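Local coordinates for putative cyclohexadienyl dehydrogenase and ADH prephenate dehydrogenase (Rhizobium meliloti, PDB 4WJI), which probably catalyses the NAD(P)-dependent oxidative decarboxylation of prephenate to 4-hydroxyphenylpyruvate in tyrosine biosynthesis, and is bound here to NADP and tyrosine, at residues Gly13-Ser18 / Ala137-Gly142; Thr95-Thr100 / Gly121-Gly126; Ile7-Ile12 / Gly30-Thr35. All coordinates share one frame; numbering follows the deposited sequence.

Contact 1: residues Gly13-Ser18 / Ala137-Gly142; sequences GLIGSS and AGLFRG. With NAP (NADP nicotinamide-adenine-dinucleotide phosphate), chain B.
Leu139 has CG anti to its own backbone N (chi1 176°), and this carries CD2 over to the first turn of helix 14-26. Phe140 has CG beside its backbone N (chi1 -49°), and its ring swings in next to Leu139. The two side chains meet Ile15 and Ser18. Leu139 CD2 touches Ser18 OG at 3.7 Å and Ile15 CD1 at 3.9 Å. Phe140 CE2 meets Ser18 CB, which stands oblique to the ring. The CZ edge lies near Ile15 O, and CZ is 4.3 Å from Ile15 CG2. No hydrogen bond crosses between the segments. Ser18 OG turns back to Leu14 O and also bonds Phe136 N, tying the helix to the chain just before Ala137. Ser17 OG likewise returns to Gly13 O, which Ser17 N reaches from the opposite face of the carbonyl plane.

The N-terminal end of the helix holds NADP. Leu14 N bonds O1A of NAP and Ile15 N bonds O2N, each at 2.9 Å and nearly straight. Ile15 CD1 lies 3.6 Å from C4N of the nicotinamide. With an alanine in place of Ile15, CG1, CG2 and CD1 are gone, and a gap would probably open between the nicotinamide and Leu139, leaving the ring less firmly backed. A CB on Gly13 would run into O5B of NAP. Two amides on the diphosphate at a helix N-terminus, behind an N-cap glycine, form the dinucleotide-binding turn of a Rossmann fold, and Gly13 and Gly16 fit its GxGxxG pattern.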
loop_
_atom_site.group_PDB
_atom_site.type_symbol
_atom_site.label_atom_id
_atom_site.label_comp_id
_atom_site.label_asym_id
_atom_site.label_seq_id
_atom_site.Cartn_x
_atom_site.Cartn_y
_atom_site.Cartn_z
ATOM N N GLY A 13 -19.168 -7.945 -12.686
ATOM C CA GLY A 13 -18.179 -6.918 -12.489
ATOM C C GLY A 13 -16.752 -7.485 -12.474
ATOM O O GLY A 13 -16.434 -8.419 -13.211
ATOM N N LEU A 14 -15.893 -6.929 -11.609
ATOM C CA LEU A 14 -14.494 -7.379 -11.596
ATOM C C LEU A 14 -14.399 -8.896 -11.448
ATOM O O LEU A 14 -13.713 -9.594 -12.218
ATOM C CB LEU A 14 -13.718 -6.730 -10.476
ATOM C CG LEU A 14 -12.269 -7.222 -10.373
ATOM C CD1 LEU A 14 -11.409 -6.708 -11.509
ATOM C CD2 LEU A 14 -11.670 -6.767 -9.063
ATOM N N ILE A 15 -15.030 -9.403 -10.395
ATOM C CA ILE A 15 -14.871 -10.844 -10.085
ATOM C C ILE A 15 -15.641 -11.727 -11.049
ATOM O O ILE A 15 -15.089 -12.669 -11.603
ATOM C CB ILE A 15 -15.209 -11.136 -8.603
ATOM C CG1 ILE A 15 -14.284 -10.298 -7.683
ATOM C CG2 ILE A 15 -15.144 -12.628 -8.330
ATOM C CD1 ILE A 15 -12.827 -10.601 -7.831
ATOM N N GLY A 16 -16.918 -11.425 -11.218
ATOM C CA GLY A 16 -17.699 -12.234 -12.157
ATOM C C GLY A 16 -17.150 -12.245 -13.573
ATOM O O GLY A 16 -17.111 -13.309 -14.244
ATOM N N SER A 17 -16.678 -11.096 -14.034
ATOM C CA SER A 17 -16.126 -11.043 -15.397
ATOM C C SER A 17 -14.745 -11.696 -15.530
ATOM O O SER A 17 -14.354 -12.130 -16.629
ATOM C CB SER A 17 -16.085 -9.621 -15.961
ATOM O OG SER A 17 -15.036 -8.866 -15.414
ATOM N N SER A 18 -13.974 -11.691 -14.442
ATOM C CA SER A 18 -12.698 -12.385 -14.424
ATOM C C SER A 18 -12.935 -13.899 -14.480
ATOM O O SER A 18 -12.253 -14.649 -15.208
ATOM C CB SER A 18 -11.846 -11.949 -13.224
ATOM O OG SER A 18 -11.471 -10.586 -13.378
ATOM N N ALA A 137 -8.393 -12.366 -17.566
ATOM C CA ALA A 137 -7.930 -13.716 -17.353
ATOM C C ALA A 137 -6.670 -13.734 -16.524
ATOM O O ALA A 137 -5.758 -12.970 -16.721
ATOM C CB ALA A 137 -7.704 -14.428 -18.690
ATOM N N GLY A 138 -6.628 -14.632 -15.575
ATOM C CA GLY A 138 -5.430 -14.849 -14.782
ATOM C C GLY A 138 -5.441 -14.158 -13.429
ATOM O O GLY A 138 -4.470 -14.268 -12.705
ATOM N N LEU A 139 -6.565 -13.526 -13.052
ATOM C CA LEU A 139 -6.627 -12.845 -11.739
ATOM C C LEU A 139 -6.380 -13.786 -10.567
ATOM O O LEU A 139 -5.850 -13.372 -9.539
ATOM C CB LEU A 139 -7.969 -12.132 -11.584
ATOM C CG LEU A 139 -8.260 -11.455 -10.242
ATOM C CD1 LEU A 139 -7.322 -10.321 -9.942
ATOM C CD2 LEU A 139 -9.697 -10.939 -10.193
ATOM N N PHE A 140 -6.804 -15.040 -10.707
ATOM C CA PHE A 140 -6.771 -15.993 -9.611
ATOM C C PHE A 140 -5.524 -16.850 -9.566
ATOM O O PHE A 140 -5.383 -17.664 -8.667
ATOM C CB PHE A 140 -8.053 -16.829 -9.645
ATOM C CG PHE A 140 -9.271 -15.980 -9.767
ATOM C CD1 PHE A 140 -9.699 -15.211 -8.689
ATOM C CD2 PHE A 140 -10.007 -15.940 -10.926
ATOM C CE1 PHE A 140 -10.831 -14.390 -8.808
ATOM C CE2 PHE A 140 -11.106 -15.110 -11.055
ATOM C CZ PHE A 140 -11.537 -14.369 -10.002
ATOM N N ARG A 141 -4.621 -16.684 -10.536
ATOM C CA ARG A 141 -3.427 -17.559 -10.631
ATOM C C ARG A 141 -2.510 -17.270 -9.460
ATOM O O ARG A 141 -2.120 -16.127 -9.241
ATOM C CB ARG A 141 -2.694 -17.260 -11.939
ATOM C CG ARG A 141 -3.415 -17.702 -13.193
ATOM C CD ARG A 141 -2.616 -17.462 -14.500
ATOM N N GLY A 142 -2.113 -18.304 -8.743
ATOM C CA GLY A 142 -1.230 -18.184 -7.615
ATOM C C GLY A 142 -1.817 -17.555 -6.375
ATOM O O GLY A 142 -1.060 -17.186 -5.456
HETATM P PA NAP B . -18.302 -4.890 -9.088
HETATM O O1A NAP B . -17.200 -4.910 -10.077
HETATM O O2A NAP B . -18.842 -3.609 -8.548
HETATM O O5B NAP B . -19.542 -5.684 -9.727
HETATM C C5B NAP B . -20.813 -5.654 -9.089
HETATM C C4B NAP B . -21.823 -6.573 -9.774
HETATM O O4B NAP B . -22.946 -6.714 -8.911
HETATM C C3B NAP B . -22.382 -5.985 -11.057
HETATM O O3B NAP B . -22.839 -7.007 -11.927
HETATM C C2B NAP B . -23.598 -5.234 -10.584
HETATM O O2B NAP B . -24.584 -5.143 -11.574
HETATM C C1B NAP B . -24.103 -6.140 -9.494
HETATM N N9A NAP B . -24.949 -5.529 -8.432
HETATM C C8A NAP B . -24.685 -4.462 -7.694
HETATM N N7A NAP B . -25.596 -4.200 -6.793
HETATM C C5A NAP B . -26.536 -5.172 -6.964
HETATM C C6A NAP B . -27.761 -5.443 -6.322
HETATM N N6A NAP B . -28.211 -4.663 -5.321
HETATM N N1A NAP B . -28.430 -6.503 -6.724
HETATM C C2A NAP B . -27.953 -7.254 -7.703
HETATM N N3A NAP B . -26.830 -7.076 -8.372
HETATM C C4A NAP B . -26.141 -6.013 -7.978
HETATM O O3 NAP B . -17.963 -5.842 -7.845
HETATM P PN NAP B . -16.910 -7.022 -7.615
HETATM O O1N NAP B . -15.668 -6.368 -7.275
HETATM O O2N NAP B . -16.954 -7.986 -8.713
HETATM O O5D NAP B . -17.463 -7.678 -6.248
HETATM C C5D NAP B . -18.459 -8.670 -6.236
HETATM C C4D NAP B . -18.310 -9.496 -4.961
HETATM O O4D NAP B . -16.990 -9.996 -4.908
HETATM C C3D NAP B . -18.495 -8.704 -3.702
HETATM O O3D NAP B . -19.229 -9.467 -2.760
HETATM C C2D NAP B . -17.093 -8.441 -3.204
HETATM O O2D NAP B . -17.092 -8.309 -1.805
HETATM C C1D NAP B . -16.421 -9.741 -3.646
HETATM N N1N NAP B . -14.978 -9.652 -3.916
HETATM C C2N NAP B . -14.444 -8.541 -4.429
HETATM C C3N NAP B . -13.096 -8.452 -4.680
HETATM C C7N NAP B . -12.423 -7.216 -5.231
HETATM O O7N NAP B . -11.235 -7.098 -5.104
HETATM N N7N NAP B . -13.179 -6.324 -5.832
HETATM C C4N NAP B . -12.317 -9.544 -4.401
HETATM C C5N NAP B . -12.901 -10.678 -3.899
HETATM C C6N NAP B . -14.242 -10.717 -3.627
HETATM P P2B NAP B . -24.876 -3.765 -12.351
HETATM O O1X NAP B . -23.550 -3.209 -12.748
HETATM O O2X NAP B . -25.711 -4.202 -13.520
HETATM O O3X NAP B . -25.600 -2.807 -11.423
#

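Contact 2: residues Thr95-Thr100 / Gly121-Gly126; sequences TDVGST and GHPIAG. With NAP (NADP nicotinamide-adenine-dinucleotide phosphate), chain B; TYR (tyrosine), chain C.
Val97 and His122 come closest along the backbone, 4.4 Å between CA atoms, where strands 93-96 and 117-123 run out towards the cofactor. Gly121 N bonds Asp96 OD1 at 3.1 Å, from above the carboxylate plane, and Asp96 O only weakly. Asp96 OD2 takes Gly98 N in an Asx turn and forms a salt bridge with Lys101. Val97 CB rests on Pro123 CD at 3.6 Å.

The His122 ring is sandwiched. Gly98 O and Ser99 CA lie over one face, Ser99 CA in a CH-pi contact 3.8 Å from the ring centroid. Ile124 CD1 sits over the centre of the other face. A chi1 of -177° swings the His122 ring away from its own backbone N and out to the bound tyrosine, and His122 NE2 is hydrogen-bonded to the tyrosine OH at 2.5 Å. Ser99 OG bonds the same OH at 2.7 Å and O2D of NAP at 2.6 Å. His122 ND1 is hydrogen-bonded to NE2 of His180.

The tyrosine hydroxyl is therefore gripped by two side chains. This run of polar bonds joins it to the cofactor ribose, consistent with a pocket that sets the ligand ring beside the nicotinamide.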
loop_
_atom_site.group_PDB
_atom_site.type_symbol
_atom_site.label_atom_id
_atom_site.label_comp_id
_atom_site.label_asym_id
_atom_site.label_seq_id
_atom_site.Cartn_x
_atom_site.Cartn_y
_atom_site.Cartn_z
ATOM N N THR A 95 -22.795 -21.071 -5.491
ATOM C CA THR A 95 -21.628 -20.546 -4.781
ATOM C C THR A 95 -21.624 -19.024 -4.911
ATOM O O THR A 95 -22.405 -18.421 -5.629
ATOM C CB THR A 95 -20.294 -21.170 -5.308
ATOM O OG1 THR A 95 -19.223 -20.831 -4.427
ATOM C CG2 THR A 95 -19.969 -20.698 -6.698
ATOM N N ASP A 96 -20.789 -18.417 -4.130
ATOM C CA ASP A 96 -20.616 -17.002 -4.168
ATOM C C ASP A 96 -19.156 -16.681 -4.014
ATOM O O ASP A 96 -18.246 -17.552 -3.901
ATOM C CB ASP A 96 -21.434 -16.341 -3.053
ATOM C CG ASP A 96 -20.697 -16.362 -1.721
ATOM O OD1 ASP A 96 -20.323 -17.478 -1.321
ATOM O OD2 ASP A 96 -20.451 -15.274 -1.069
ATOM N N VAL A 97 -18.872 -15.422 -4.108
ATOM C CA VAL A 97 -17.485 -14.946 -3.983
ATOM C C VAL A 97 -17.339 -13.812 -2.944
ATOM O O VAL A 97 -16.341 -13.110 -2.933
ATOM C CB VAL A 97 -16.989 -14.459 -5.345
ATOM C CG1 VAL A 97 -16.906 -15.609 -6.334
ATOM C CG2 VAL A 97 -17.843 -13.325 -5.901
ATOM N N GLY A 98 -18.358 -13.584 -2.135
ATOM C CA GLY A 98 -18.397 -12.469 -1.191
ATOM C C GLY A 98 -17.226 -12.369 -0.219
ATOM O O GLY A 98 -16.655 -13.379 0.238
ATOM N N SER A 99 -16.875 -11.121 0.116
ATOM C CA SER A 99 -15.790 -10.811 0.999
ATOM C C SER A 99 -16.054 -11.105 2.488
ATOM O O SER A 99 -15.135 -11.047 3.312
ATOM C CB SER A 99 -15.402 -9.339 0.797
ATOM O OG SER A 99 -14.929 -9.105 -0.529
ATOM N N THR A 100 -17.319 -11.313 2.816
ATOM C CA THR A 100 -17.807 -11.822 4.092
ATOM C C THR A 100 -18.508 -13.164 3.834
ATOM O O THR A 100 -18.985 -13.410 2.727
ATOM C CB THR A 100 -18.769 -10.833 4.812
ATOM O OG1 THR A 100 -20.002 -10.784 4.122
ATOM C CG2 THR A 100 -18.211 -9.455 4.837
ATOM N N GLY A 121 -17.878 -19.385 -1.213
ATOM C CA GLY A 121 -16.493 -19.228 -1.554
ATOM C C GLY A 121 -16.062 -17.778 -1.381
ATOM O O GLY A 121 -16.870 -16.847 -1.196
ATOM N N HIS A 122 -14.762 -17.627 -1.386
ATOM C CA HIS A 122 -14.134 -16.310 -1.399
ATOM C C HIS A 122 -12.765 -16.352 -2.081
ATOM O O HIS A 122 -11.846 -16.814 -1.486
ATOM C CB HIS A 122 -13.986 -15.785 0.035
ATOM C CG HIS A 122 -13.421 -14.405 0.127
ATOM N ND1 HIS A 122 -13.051 -13.841 1.325
ATOM C CD2 HIS A 122 -13.214 -13.460 -0.817
ATOM C CE1 HIS A 122 -12.613 -12.620 1.105
ATOM N NE2 HIS A 122 -12.689 -12.364 -0.185
ATOM N N PRO A 123 -12.638 -15.834 -3.307
ATOM C CA PRO A 123 -11.301 -15.756 -3.888
ATOM C C PRO A 123 -10.517 -14.570 -3.269
ATOM O O PRO A 123 -10.996 -13.437 -3.255
ATOM C CB PRO A 123 -11.570 -15.542 -5.386
ATOM C CG PRO A 123 -12.878 -14.769 -5.392
ATOM C CD PRO A 123 -13.659 -15.318 -4.237
ATOM N N ILE A 124 -9.285 -14.860 -2.829
ATOM C CA ILE A 124 -8.427 -13.874 -2.143
ATOM C C ILE A 124 -7.599 -13.191 -3.209
ATOM O O ILE A 124 -6.394 -13.372 -3.301
ATOM C CB ILE A 124 -7.628 -14.524 -1.023
ATOM C CG1 ILE A 124 -8.513 -15.401 -0.140
ATOM C CG2 ILE A 124 -6.907 -13.471 -0.227
ATOM C CD1 ILE A 124 -9.713 -14.716 0.512
ATOM N N ALA A 125 -8.276 -12.398 -4.046
ATOM C CA ALA A 125 -7.656 -11.845 -5.244
ATOM C C ALA A 125 -8.527 -10.692 -5.717
ATOM O O ALA A 125 -9.742 -10.805 -5.770
ATOM C CB ALA A 125 -7.613 -12.889 -6.369
ATOM N N GLY A 126 -7.914 -9.591 -6.131
ATOM C CA GLY A 126 -8.667 -8.495 -6.721
ATOM C C GLY A 126 -7.796 -7.307 -7.041
ATOM O O GLY A 126 -6.604 -7.374 -6.951
HETATM P PA NAP B . -18.302 -4.890 -9.088
HETATM O O1A NAP B . -17.200 -4.910 -10.077
HETATM O O2A NAP B . -18.842 -3.609 -8.548
HETATM O O5B NAP B . -19.542 -5.684 -9.727
HETATM C C5B NAP B . -20.813 -5.654 -9.089
HETATM C C4B NAP B . -21.823 -6.573 -9.774
HETATM O O4B NAP B . -22.946 -6.714 -8.911
HETATM C C3B NAP B . -22.382 -5.985 -11.057
HETATM O O3B NAP B . -22.839 -7.007 -11.927
HETATM C C2B NAP B . -23.598 -5.234 -10.584
HETATM O O2B NAP B . -24.584 -5.143 -11.574
HETATM C C1B NAP B . -24.103 -6.140 -9.494
HETATM N N9A NAP B . -24.949 -5.529 -8.432
HETATM C C8A NAP B . -24.685 -4.462 -7.694
HETATM N N7A NAP B . -25.596 -4.200 -6.793
HETATM C C5A NAP B . -26.536 -5.172 -6.964
HETATM C C6A NAP B . -27.761 -5.443 -6.322
HETATM N N6A NAP B . -28.211 -4.663 -5.321
HETATM N N1A NAP B . -28.430 -6.503 -6.724
HETATM C C2A NAP B . -27.953 -7.254 -7.703
HETATM N N3A NAP B . -26.830 -7.076 -8.372
HETATM C C4A NAP B . -26.141 -6.013 -7.978
HETATM O O3 NAP B . -17.963 -5.842 -7.845
HETATM P PN NAP B . -16.910 -7.022 -7.615
HETATM O O1N NAP B . -15.668 -6.368 -7.275
HETATM O O2N NAP B . -16.954 -7.986 -8.713
HETATM O O5D NAP B . -17.463 -7.678 -6.248
HETATM C C5D NAP B . -18.459 -8.670 -6.236
HETATM C C4D NAP B . -18.310 -9.496 -4.961
HETATM O O4D NAP B . -16.990 -9.996 -4.908
HETATM C C3D NAP B . -18.495 -8.704 -3.702
HETATM O O3D NAP B . -19.229 -9.467 -2.760
HETATM C C2D NAP B . -17.093 -8.441 -3.204
HETATM O O2D NAP B . -17.092 -8.309 -1.805
HETATM C C1D NAP B . -16.421 -9.741 -3.646
HETATM N N1N NAP B . -14.978 -9.652 -3.916
HETATM C C2N NAP B . -14.444 -8.541 -4.429
HETATM C C3N NAP B . -13.096 -8.452 -4.680
HETATM C C7N NAP B . -12.423 -7.216 -5.231
HETATM O O7N NAP B . -11.235 -7.098 -5.104
HETATM N N7N NAP B . -13.179 -6.324 -5.832
HETATM C C4N NAP B . -12.317 -9.544 -4.401
HETATM C C5N NAP B . -12.901 -10.678 -3.899
HETATM C C6N NAP B . -14.242 -10.717 -3.627
HETATM P P2B NAP B . -24.876 -3.765 -12.351
HETATM O O1X NAP B . -23.550 -3.209 -12.748
HETATM O O2X NAP B . -25.711 -4.202 -13.520
HETATM O O3X NAP B . -25.600 -2.807 -11.423
HETATM N N TYR C . -9.290 -5.386 -3.995
HETATM C CA TYR C . -8.112 -5.671 -3.134
HETATM C C TYR C . -6.876 -5.086 -3.762
HETATM O O TYR C . -7.009 -4.456 -4.808
HETATM C CB TYR C . -7.942 -7.179 -2.909
HETATM C CG TYR C . -9.134 -7.873 -2.262
HETATM C CD1 TYR C . -10.135 -7.173 -1.587
HETATM C CD2 TYR C . -9.251 -9.236 -2.344
HETATM C CE1 TYR C . -11.211 -7.830 -1.014
HETATM C CE2 TYR C . -10.288 -9.918 -1.757
HETATM C CZ TYR C . -11.283 -9.233 -1.111
HETATM O OH TYR C . -12.361 -9.888 -0.577
HETATM O OXT TYR C . -5.773 -5.273 -3.195
#

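Contact 3: residues Ile7-Ile12 / Gly30-Thr35; sequences IALIGI and GTIVVT. With NAP (NADP nicotinamide-adenine-dinucleotide phosphate), chain B.
The first beta-alpha-beta unit of the nucleotide-binding fold brings Ile7-Ile12 beside Gly30-Thr35. Strands 4-10 and 29-35 run parallel here, with 19° between the short segments. Five backbone bonds join them. Ile7 N bonds Thr31 O, and Val33 N returns to Ile7 O. Leu9 N bonds Val33 O at 2.8 Å, and Thr35 N returns to Leu9 O. Gly11 N closes the ladder on Thr35 O at 2.9 Å. Two CA-H...O contacts add to it, from Ile32 CA to Ile7 O and from Ala8 CA to Val33 O.

Helix 14-26 makes the crossover between the two strands and packs on the face that carries Ile7, Leu9 and Ile32. On this face Leu9 CD1 touches Ile32 CG2 at 3.9 Å, the two side chains crossing at a slant. On the other face Ala8 stands beside Val33. Further along that face Ile10 and Thr35 run alongside each other in one direction, with Ile10 CG1 3.7 Å from Thr35 CG2. A chi1 of -169° sets Thr35 OG1 opposite its backbone N and clear of Ile10, bonding Thr55 O on the next strand.

Past the strand end the chain turns at Gly11, where phi is positive and a CB would press on the preceding carbonyl O. Gly11 fits the first glycine of the Rossmann GxGxxG pattern. The side chain of Ile12 points toward strand 29-35, and CG1 meets Val34 CG1 at 3.9 Å, the two nearly perpendicular. Thr41 and Leu50 also touch Ile12. The backbone N of Ile12 bonds O3B of the NADP adenosine ribose at 3.0 Å, nearly straight.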
loop_
_atom_site.group_PDB
_atom_site.type_symbol
_atom_site.label_atom_id
_atom_site.label_comp_id
_atom_site.label_asym_id
_atom_site.label_seq_id
_atom_site.Cartn_x
_atom_site.Cartn_y
_atom_site.Cartn_z
ATOM N N ILE A 7 -22.858 -22.936 -16.708
ATOM C CA ILE A 7 -22.484 -22.074 -15.592
ATOM C C ILE A 7 -23.218 -20.762 -15.748
ATOM O O ILE A 7 -23.086 -20.125 -16.784
ATOM C CB ILE A 7 -20.982 -21.829 -15.503
ATOM C CG1 ILE A 7 -20.207 -23.167 -15.386
ATOM C CG2 ILE A 7 -20.676 -20.899 -14.328
ATOM C CD1 ILE A 7 -18.734 -22.965 -15.335
ATOM N N ALA A 8 -23.991 -20.382 -14.705
ATOM C CA ALA A 8 -24.683 -19.097 -14.689
ATOM C C ALA A 8 -23.927 -18.140 -13.769
ATOM O O ALA A 8 -23.639 -18.475 -12.598
ATOM C CB ALA A 8 -26.082 -19.266 -14.154
ATOM N N LEU A 9 -23.594 -16.960 -14.312
ATOM C CA LEU A 9 -22.866 -15.936 -13.560
ATOM C C LEU A 9 -23.838 -14.846 -13.249
ATOM O O LEU A 9 -24.338 -14.176 -14.161
ATOM C CB LEU A 9 -21.718 -15.386 -14.397
ATOM C CG LEU A 9 -20.696 -16.460 -14.818
ATOM C CD1 LEU A 9 -19.620 -15.836 -15.689
ATOM C CD2 LEU A 9 -20.074 -17.179 -13.609
ATOM N N ILE A 10 -24.126 -14.682 -11.953
ATOM C CA ILE A 10 -25.033 -13.603 -11.510
ATOM C C ILE A 10 -24.163 -12.496 -10.928
ATOM O O ILE A 10 -23.564 -12.658 -9.851
ATOM C CB ILE A 10 -26.017 -14.081 -10.442
ATOM C CG1 ILE A 10 -26.837 -15.273 -10.955
ATOM C CG2 ILE A 10 -26.923 -12.900 -10.018
ATOM C CD1 ILE A 10 -27.816 -15.883 -9.982
ATOM N N GLY A 11 -24.051 -11.384 -11.656
ATOM C CA GLY A 11 -23.055 -10.378 -11.349
ATOM C C GLY A 11 -21.843 -10.561 -12.267
ATOM O O GLY A 11 -21.321 -11.670 -12.408
ATOM N N ILE A 12 -21.432 -9.488 -12.916
ATOM C CA ILE A 12 -20.456 -9.555 -13.992
ATOM C C ILE A 12 -19.516 -8.345 -13.917
ATOM O O ILE A 12 -19.052 -7.826 -14.925
ATOM C CB ILE A 12 -21.181 -9.744 -15.369
ATOM C CG1 ILE A 12 -20.226 -10.354 -16.425
ATOM C CG2 ILE A 12 -21.901 -8.494 -15.799
ATOM C CD1 ILE A 12 -19.904 -11.814 -16.173
ATOM N N GLY A 30 -19.837 -25.843 -20.927
ATOM C CA GLY A 30 -20.535 -25.979 -22.188
ATOM C C GLY A 30 -21.116 -24.639 -22.635
ATOM O O GLY A 30 -20.937 -24.215 -23.765
ATOM N N THR A 31 -21.830 -23.989 -21.721
ATOM C CA THR A 31 -22.535 -22.711 -21.956
ATOM C C THR A 31 -22.280 -21.821 -20.749
ATOM O O THR A 31 -22.437 -22.271 -19.591
ATOM C CB THR A 31 -24.075 -22.910 -22.090
ATOM O OG1 THR A 31 -24.389 -23.730 -23.232
ATOM C CG2 THR A 31 -24.808 -21.600 -22.252
ATOM N N ILE A 32 -21.978 -20.554 -21.030
ATOM C CA ILE A 32 -21.906 -19.535 -20.001
ATOM C C ILE A 32 -23.129 -18.629 -20.124
ATOM O O ILE A 32 -23.411 -18.091 -21.202
ATOM C CB ILE A 32 -20.651 -18.630 -20.192
ATOM C CG1 ILE A 32 -19.339 -19.431 -20.300
ATOM C CG2 ILE A 32 -20.591 -17.575 -19.097
ATOM C CD1 ILE A 32 -18.110 -18.599 -20.667
ATOM N N VAL A 33 -23.896 -18.519 -19.023
ATOM C CA VAL A 33 -25.055 -17.629 -18.994
ATOM C C VAL A 33 -24.688 -16.457 -18.131
ATOM O O VAL A 33 -24.248 -16.658 -17.000
ATOM C CB VAL A 33 -26.298 -18.340 -18.400
ATOM C CG1 VAL A 33 -27.502 -17.420 -18.497
ATOM C CG2 VAL A 33 -26.572 -19.648 -19.157
ATOM N N VAL A 34 -24.908 -15.240 -18.627
ATOM C CA VAL A 34 -24.575 -14.013 -17.883
ATOM C C VAL A 34 -25.844 -13.251 -17.556
ATOM O O VAL A 34 -26.704 -13.001 -18.453
ATOM C CB VAL A 34 -23.651 -13.111 -18.710
ATOM C CG1 VAL A 34 -23.467 -11.741 -18.083
ATOM C CG2 VAL A 34 -22.293 -13.785 -18.856
ATOM N N THR A 35 -25.938 -12.855 -16.291
ATOM C CA THR A 35 -26.985 -11.947 -15.868
ATOM C C THR A 35 -26.417 -10.889 -14.950
ATOM O O THR A 35 -25.439 -11.135 -14.227
ATOM C CB THR A 35 -28.168 -12.673 -15.224
ATOM O OG1 THR A 35 -29.289 -11.804 -15.056
ATOM C CG2 THR A 35 -27.811 -13.306 -13.946
HETATM P PA NAP B . -18.302 -4.890 -9.088
HETATM O O1A NAP B . -17.200 -4.910 -10.077
HETATM O O2A NAP B . -18.842 -3.609 -8.548
HETATM O O5B NAP B . -19.542 -5.684 -9.727
HETATM C C5B NAP B . -20.813 -5.654 -9.089
HETATM C C4B NAP B . -21.823 -6.573 -9.774
HETATM O O4B NAP B . -22.946 -6.714 -8.911
HETATM C C3B NAP B . -22.382 -5.985 -11.057
HETATM O O3B NAP B . -22.839 -7.007 -11.927
HETATM C C2B NAP B . -23.598 -5.234 -10.584
HETATM O O2B NAP B . -24.584 -5.143 -11.574
HETATM C C1B NAP B . -24.103 -6.140 -9.494
HETATM N N9A NAP B . -24.949 -5.529 -8.432
HETATM C C8A NAP B . -24.685 -4.462 -7.694
HETATM N N7A NAP B . -25.596 -4.200 -6.793
HETATM C C5A NAP B . -26.536 -5.172 -6.964
HETATM C C6A NAP B . -27.761 -5.443 -6.322
HETATM N N6A NAP B . -28.211 -4.663 -5.321
HETATM N N1A NAP B . -28.430 -6.503 -6.724
HETATM C C2A NAP B . -27.953 -7.254 -7.703
HETATM N N3A NAP B . -26.830 -7.076 -8.372
HETATM C C4A NAP B . -26.141 -6.013 -7.978
HETATM O O3 NAP B . -17.963 -5.842 -7.845
HETATM P PN NAP B . -16.910 -7.022 -7.615
HETATM O O1N NAP B . -15.668 -6.368 -7.275
HETATM O O2N NAP B . -16.954 -7.986 -8.713
HETATM O O5D NAP B . -17.463 -7.678 -6.248
HETATM C C5D NAP B . -18.459 -8.670 -6.236
HETATM C C4D NAP B . -18.310 -9.496 -4.961
HETATM O O4D NAP B . -16.990 -9.996 -4.908
HETATM C C3D NAP B . -18.495 -8.704 -3.702
HETATM O O3D NAP B . -19.229 -9.467 -2.760
HETATM C C2D NAP B . -17.093 -8.441 -3.204
HETATM O O2D NAP B . -17.092 -8.309 -1.805
HETATM C C1D NAP B . -16.421 -9.741 -3.646
HETATM N N1N NAP B . -14.978 -9.652 -3.916
HETATM C C2N NAP B . -14.444 -8.541 -4.429
HETATM C C3N NAP B . -13.096 -8.452 -4.680
HETATM C C7N NAP B . -12.423 -7.216 -5.231
HETATM O O7N NAP B . -11.235 -7.098 -5.104
HETATM N N7N NAP B . -13.179 -6.324 -5.832
HETATM C C4N NAP B . -12.317 -9.544 -4.401
HETATM C C5N NAP B . -12.901 -10.678 -3.899
HETATM C C6N NAP B . -14.242 -10.717 -3.627
HETATM P P2B NAP B . -24.876 -3.765 -12.351
HETATM O O1X NAP B . -23.550 -3.209 -12.748
HETATM O O2X NAP B . -25.711 -4.202 -13.520
HETATM O O3X NAP B . -25.600 -2.807 -11.423
#

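All three contacts are buried and reach NADP at different places. Contact 3 serves the adenosine ribose, contact 1 the diphosphate and nicotinamide, and contact 2 the nicotinamide, its ribose and the bound tyrosine. Contacts 1 and 3 share one unit, since helix 14-26 follows strand 4-10 and leads to strand 29-35. Contacts 2 and 3 lie on the same sheet, centres about 17 Å apart, without touching. Contact 1 touches both: Ile15 packs on Val97, and Ser17 on Ile12. Contact 2 is nearest the chain centre, contact 3 farthest. Their chemistry differs too. Contact 3 is a regular backbone ladder, contact 1 is apolar packing of a loop on a helix, and contact 2 is rich in side-chain polar bonds.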